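Nuclease (Salmonella phage SETP3, PDB 4QBN) probably cleaves nucleic acids at their phosphodiester bonds as a magnesium-dependent nuclease of the VRR-NUC family. Local coordinates at residues R14-A17 against L21-K24; L36-P41 against W46-K51. One frame throughout, in Å; residues are numbered along the deposited sequence.

Contact 1. Residues R14-A17 against L21-K24; sequences RFEA and LVRK
Phe15 and Glu16, near the C-terminal end of helix 3-17, meet Val22 of strand 21-27, the outermost strand of this chain's sheet, and the backbones come closest where Glu16 CA lies 6.1 Å from Leu21 CA. CG2 of Val22, anti to the carbonyl carbon of that residue, reaches Phe15 CB at 3.8 Å and lies at the edge of the phenyl ring, near the ring plane. The same CG2 meets Glu16 CG at 4.1 Å, the two side chains crossing at about a right angle. Beyond CG the glutamate runs on extended (chi2 174°), which carries its carboxylate to a bridging water. Glu16 OE2 accepts a hydrogen bond from that water at 2.8 Å, and the water accepts one from Val22 N, also at 2.8 Å. OE2 also forms a salt bridge with Lys12. Val22 O takes Arg23 NH1 at 3.0 Å, while NE of the same guanidinium forms a salt bridge with Glu65 of the second subunit. The helix end thus packs on the sheet, Phe15 going on to Val38 and to Ile89 of helix 82-92, while a water bridge satisfies a strand N-H with no direct hydrogen bond between the two segments.

Contact 2. Residues L36-P41 against W46-K51; sequences LLVILP and WFVEVK
Trp46 pairs with Val38 in the antiparallel beta hairpin of strands 36-40 and 44-50, whose second strand runs into Glu49-Val50-Lys51; with Asp35 these are consistent with the D...(D/E)XK signature of the PD-(D/E)XK nucleases, the superfamily of VRR-NUC domains. The backbones bond both ways, Trp46 N to Val38 O and Val38 N to Trp46 O, each 2.9 Å. Leu40 CD1 sits over one face of the indole six-membered ring in a CH-pi contact, 4.1 Å from the centroid and 13° off the normal; Phe77 adds an edge-to-face partner. Phe47, in a non-hydrogen-bonded pair with Leu37, turns to the other face of the sheet, where the two side chains run alongside and Phe47 CE1 meets Leu37 CD1 at 3.6 Å. At this dimer interface Leu37 packs on Phe69 of the second subunit and Phe47 on Leu37 of that subunit. Val48 lies on the same side of the sheet as Trp46 and forms a hydrogen-bonded pair with Leu36, Leu36 N reaching Val48 O at 2.8 Å. Glu49 OE1 takes the N-H of Asp35, while Asp35 OD2 takes that of Val50. Val50 CG2 packs 4.1 Å from Leu36 CD1.

Overall arrangement
From the N terminus, helix 3-17 leads through a three-residue turn into strand 21-27, and contact 1 closes that short loop. After strand 21-27 and a connecting loop the chain enters the hairpin, whose turn is closed by contact 2. The two contacts follow in series, neither enclosing the other, with centres about 8 Å apart. Strand 36-40 joins them: it pairs with strand 21-27 on one side, where Leu21 N lies 2.8 Å from Ile39 O, and with strand 44-50 on the other. Phe15 of contact 1 packs on Val38 of contact 2, bringing the first helix over the sheet. Strand 75-79 continues the sheet beyond the hairpin, and both contacts reach the second subunit, to which Lys24 bonds by its backbone.

Contact 1. Residues R14-A17 against L21-K24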
loop_
_atom_site.group_PDB
_atom_site.type_symbol
_atom_site.label_atom_id
_atom_site.label_comp_id
_atom_site.label_asym_id
_atom_site.label_seq_id
_atom_site.Cartn_x
_atom_site.Cartn_y
_atom_site.Cartn_z
ATOM N N ARG A 14 6.986 16.537 -4.747
ATOM C CA ARG A 14 6.548 16.417 -6.146
ATOM C C ARG A 14 5.238 15.655 -6.263
ATOM O O ARG A 14 4.364 16.051 -7.030
ATOM C CB ARG A 14 7.610 15.708 -6.976
ATOM C CG ARG A 14 8.914 16.525 -7.112
ATOM C CD ARG A 14 8.991 17.482 -8.346
ATOM N NE ARG A 14 7.985 17.311 -9.427
ATOM C CZ ARG A 14 8.234 16.952 -10.700
ATOM N NH1 ARG A 14 9.466 16.675 -11.109
ATOM N NH2 ARG A 14 7.236 16.870 -11.580
ATOM N N PHE A 15 5.086 14.555 -5.528
ATOM C CA PHE A 15 3.848 13.791 -5.591
ATOM C C PHE A 15 2.692 14.537 -4.971
ATOM O O PHE A 15 1.566 14.466 -5.452
ATOM C CB PHE A 15 4.011 12.458 -4.854
ATOM C CG PHE A 15 5.052 11.558 -5.476
ATOM C CD1 PHE A 15 5.226 11.541 -6.842
ATOM C CD2 PHE A 15 5.843 10.710 -4.667
ATOM C CE1 PHE A 15 6.176 10.668 -7.430
ATOM C CE2 PHE A 15 6.801 9.860 -5.247
ATOM C CZ PHE A 15 6.959 9.858 -6.630
ATOM N N GLU A 16 2.941 15.221 -3.866
ATOM C CA GLU A 16 1.856 15.992 -3.263
ATOM C C GLU A 16 1.404 17.145 -4.169
ATOM O O GLU A 16 0.218 17.493 -4.174
ATOM C CB GLU A 16 2.262 16.496 -1.880
ATOM C CG GLU A 16 2.288 15.375 -0.833
ATOM C CD GLU A 16 2.834 15.854 0.511
ATOM O OE1 GLU A 16 3.408 16.963 0.531
ATOM O OE2 GLU A 16 2.670 15.150 1.550
ATOM N N ALA A 17 2.326 17.687 -4.977
ATOM C CA ALA A 17 1.988 18.734 -5.969
ATOM C C ALA A 17 1.092 18.255 -7.109
ATOM O O ALA A 17 0.451 19.059 -7.773
ATOM C CB ALA A 17 3.267 19.365 -6.551
ATOM N N LEU A 21 -1.267 11.445 -2.207
ATOM C CA LEU A 21 -1.171 11.299 -0.740
ATOM C C LEU A 21 0.076 10.470 -0.582
ATOM O O LEU A 21 0.209 9.473 -1.284
ATOM C CB LEU A 21 -2.363 10.484 -0.258
ATOM C CG LEU A 21 -2.457 10.352 1.272
ATOM C CD1 LEU A 21 -2.715 11.718 1.905
ATOM C CD2 LEU A 21 -3.609 9.422 1.575
ATOM N N VAL A 22 0.986 10.841 0.307
ATOM C CA VAL A 22 2.212 10.034 0.452
ATOM C C VAL A 22 2.304 9.497 1.869
ATOM O O VAL A 22 2.095 10.268 2.808
ATOM C CB VAL A 22 3.446 10.872 0.189
ATOM C CG1 VAL A 22 4.752 10.010 0.376
ATOM C CG2 VAL A 22 3.359 11.412 -1.253
ATOM N N ARG A 23 2.622 8.201 2.038
ATOM C CA ARG A 23 2.753 7.632 3.409
ATOM C C ARG A 23 4.065 6.836 3.480
ATOM O O ARG A 23 4.410 6.182 2.494
ATOM C CB ARG A 23 1.613 6.652 3.714
ATOM C CG ARG A 23 0.213 7.370 3.787
ATOM C CD ARG A 23 0.187 8.095 5.112
ATOM N NE ARG A 23 -1.083 8.832 5.341
ATOM C CZ ARG A 23 -1.248 10.142 5.095
ATOM N NH1 ARG A 23 -0.269 10.865 4.553
ATOM N NH2 ARG A 23 -2.419 10.723 5.394
ATOM N N LYS A 24 4.720 6.882 4.631
ATOM C CA LYS A 24 5.904 6.027 4.885
ATOM C C LYS A 24 5.425 4.665 5.386
ATOM O O LYS A 24 4.863 4.531 6.464
ATOM C CB LYS A 24 6.848 6.688 5.863
ATOM C CG LYS A 24 7.474 7.992 5.343
ATOM C CD LYS A 24 8.387 8.625 6.434
ATOM C CE LYS A 24 8.838 10.049 6.069
ATOM N NZ LYS A 24 9.846 10.641 7.054
HETATM O O HOH W 1 0.583 13.229 1.778
#

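Contact 2. Residues L36-P41 against W46-K51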
loop_
_atom_site.group_PDB
_atom_site.type_symbol
_atom_site.label_atom_id
_atom_site.label_comp_id
_atom_site.label_asym_id
_atom_site.label_seq_id
_atom_site.Cartn_x
_atom_site.Cartn_y
_atom_site.Cartn_z
ATOM N N LEU A 36 7.870 4.296 0.277
ATOM C CA LEU A 36 6.722 5.202 0.152
ATOM C C LEU A 36 5.534 4.548 -0.511
ATOM O O LEU A 36 5.690 3.810 -1.505
ATOM C CB LEU A 36 7.103 6.429 -0.706
ATOM C CG LEU A 36 8.214 7.316 -0.177
ATOM C CD1 LEU A 36 8.486 8.443 -1.176
ATOM C CD2 LEU A 36 7.769 7.984 1.176
ATOM N N LEU A 37 4.334 4.789 0.022
ATOM C CA LEU A 37 3.079 4.466 -0.716
ATOM C C LEU A 37 2.593 5.810 -1.239
ATOM O O LEU A 37 2.561 6.785 -0.466
ATOM C CB LEU A 37 2.067 3.889 0.294
ATOM C CG LEU A 37 0.617 3.821 -0.234
ATOM C CD1 LEU A 37 0.485 2.834 -1.418
ATOM C CD2 LEU A 37 -0.279 3.434 0.954
ATOM N N VAL A 38 2.247 5.863 -2.523
ATOM C CA VAL A 38 1.869 7.112 -3.162
ATOM C C VAL A 38 0.521 6.820 -3.780
ATOM O O VAL A 38 0.394 5.925 -4.625
ATOM C CB VAL A 38 2.862 7.527 -4.273
ATOM C CG1 VAL A 38 2.479 8.862 -4.863
ATOM C CG2 VAL A 38 4.289 7.650 -3.658
ATOM N N ILE A 39 -0.482 7.582 -3.374
ATOM C CA ILE A 39 -1.838 7.387 -3.955
ATOM C C ILE A 39 -2.117 8.629 -4.785
ATOM O O ILE A 39 -2.251 9.703 -4.202
ATOM C CB ILE A 39 -2.941 7.306 -2.865
ATOM C CG1 ILE A 39 -2.607 6.336 -1.710
ATOM C CG2 ILE A 39 -4.335 6.987 -3.541
ATOM C CD1 ILE A 39 -2.728 4.964 -2.044
ATOM N N LEU A 40 -2.158 8.500 -6.117
ATOM C CA LEU A 40 -2.316 9.633 -7.036
ATOM C C LEU A 40 -3.765 9.604 -7.550
ATOM O O LEU A 40 -4.445 8.594 -7.406
ATOM C CB LEU A 40 -1.314 9.510 -8.188
ATOM C CG LEU A 40 0.135 9.729 -7.713
ATOM C CD1 LEU A 40 1.093 9.141 -8.769
ATOM C CD2 LEU A 40 0.299 11.213 -7.663
ATOM N N PRO A 41 -4.252 10.744 -8.052
ATOM C CA PRO A 41 -5.613 10.846 -8.551
ATOM C C PRO A 41 -5.946 9.753 -9.583
ATOM O O PRO A 41 -5.082 9.270 -10.321
ATOM C CB PRO A 41 -5.635 12.234 -9.159
ATOM C CG PRO A 41 -4.717 13.059 -8.237
ATOM C CD PRO A 41 -3.592 12.059 -7.949
ATOM N N TRP A 46 1.328 3.893 -6.500
ATOM C CA TRP A 46 2.770 3.618 -6.771
ATOM C C TRP A 46 3.405 3.260 -5.458
ATOM O O TRP A 46 3.079 3.857 -4.420
ATOM C CB TRP A 46 3.494 4.856 -7.307
ATOM C CG TRP A 46 3.200 5.220 -8.773
ATOM C CD1 TRP A 46 2.310 4.622 -9.615
ATOM C CD2 TRP A 46 3.789 6.291 -9.490
ATOM N NE1 TRP A 46 2.348 5.231 -10.884
ATOM C CE2 TRP A 46 3.265 6.260 -10.818
ATOM C CE3 TRP A 46 4.769 7.260 -9.143
ATOM C CZ2 TRP A 46 3.681 7.156 -11.829
ATOM C CZ3 TRP A 46 5.193 8.161 -10.172
ATOM C CH2 TRP A 46 4.641 8.096 -11.476
ATOM N N PHE A 47 4.344 2.339 -5.520
ATOM C CA PHE A 47 5.152 2.024 -4.352
ATOM C C PHE A 47 6.535 2.468 -4.743
ATOM O O PHE A 47 7.038 2.062 -5.777
ATOM C CB PHE A 47 5.125 0.504 -4.133
ATOM C CG PHE A 47 3.739 0.015 -3.776
ATOM C CD1 PHE A 47 3.330 0.061 -2.437
ATOM C CD2 PHE A 47 2.888 -0.463 -4.742
ATOM C CE1 PHE A 47 2.046 -0.356 -2.102
ATOM C CE2 PHE A 47 1.585 -0.888 -4.430
ATOM C CZ PHE A 47 1.173 -0.835 -3.068
ATOM N N VAL A 48 7.144 3.291 -3.925
ATOM C CA VAL A 48 8.431 3.884 -4.327
ATOM C C VAL A 48 9.514 3.619 -3.284
ATOM O O VAL A 48 9.345 3.929 -2.106
ATOM C CB VAL A 48 8.275 5.414 -4.539
ATOM C CG1 VAL A 48 9.665 6.026 -4.884
ATOM C CG2 VAL A 48 7.303 5.634 -5.692
ATOM N N GLU A 49 10.659 3.063 -3.722
ATOM C CA GLU A 49 11.738 2.790 -2.809
ATOM C C GLU A 49 12.765 3.891 -3.028
ATOM O O GLU A 49 13.037 4.202 -4.160
ATOM C CB GLU A 49 12.353 1.427 -3.154
ATOM C CG GLU A 49 13.552 1.107 -2.265
ATOM C CD GLU A 49 13.167 0.571 -0.844
ATOM O OE1 GLU A 49 11.953 0.429 -0.548
ATOM O OE2 GLU A 49 14.082 0.340 -0.006
ATOM N N VAL A 50 13.304 4.500 -1.981
ATOM C CA VAL A 50 14.232 5.597 -2.186
ATOM C C VAL A 50 15.618 5.241 -1.688
ATOM O O VAL A 50 15.756 4.744 -0.559
ATOM C CB VAL A 50 13.738 6.864 -1.459
ATOM C CG1 VAL A 50 14.744 7.986 -1.682
ATOM C CG2 VAL A 50 12.355 7.226 -1.943
ATOM N N LYS A 51 16.645 5.472 -2.514
ATOM C CA LYS A 51 18.022 5.169 -2.135
ATOM C C LYS A 51 18.887 6.423 -2.126
ATOM O O LYS A 51 18.494 7.478 -2.621
ATOM C CB LYS A 51 18.634 4.166 -3.116
ATOM C CG LYS A 51 17.842 2.833 -3.223
ATOM C CD LYS A 51 17.564 2.198 -1.839
ATOM C CE LYS A 51 18.830 1.536 -1.395
ATOM N NZ LYS A 51 18.809 0.670 -0.158
#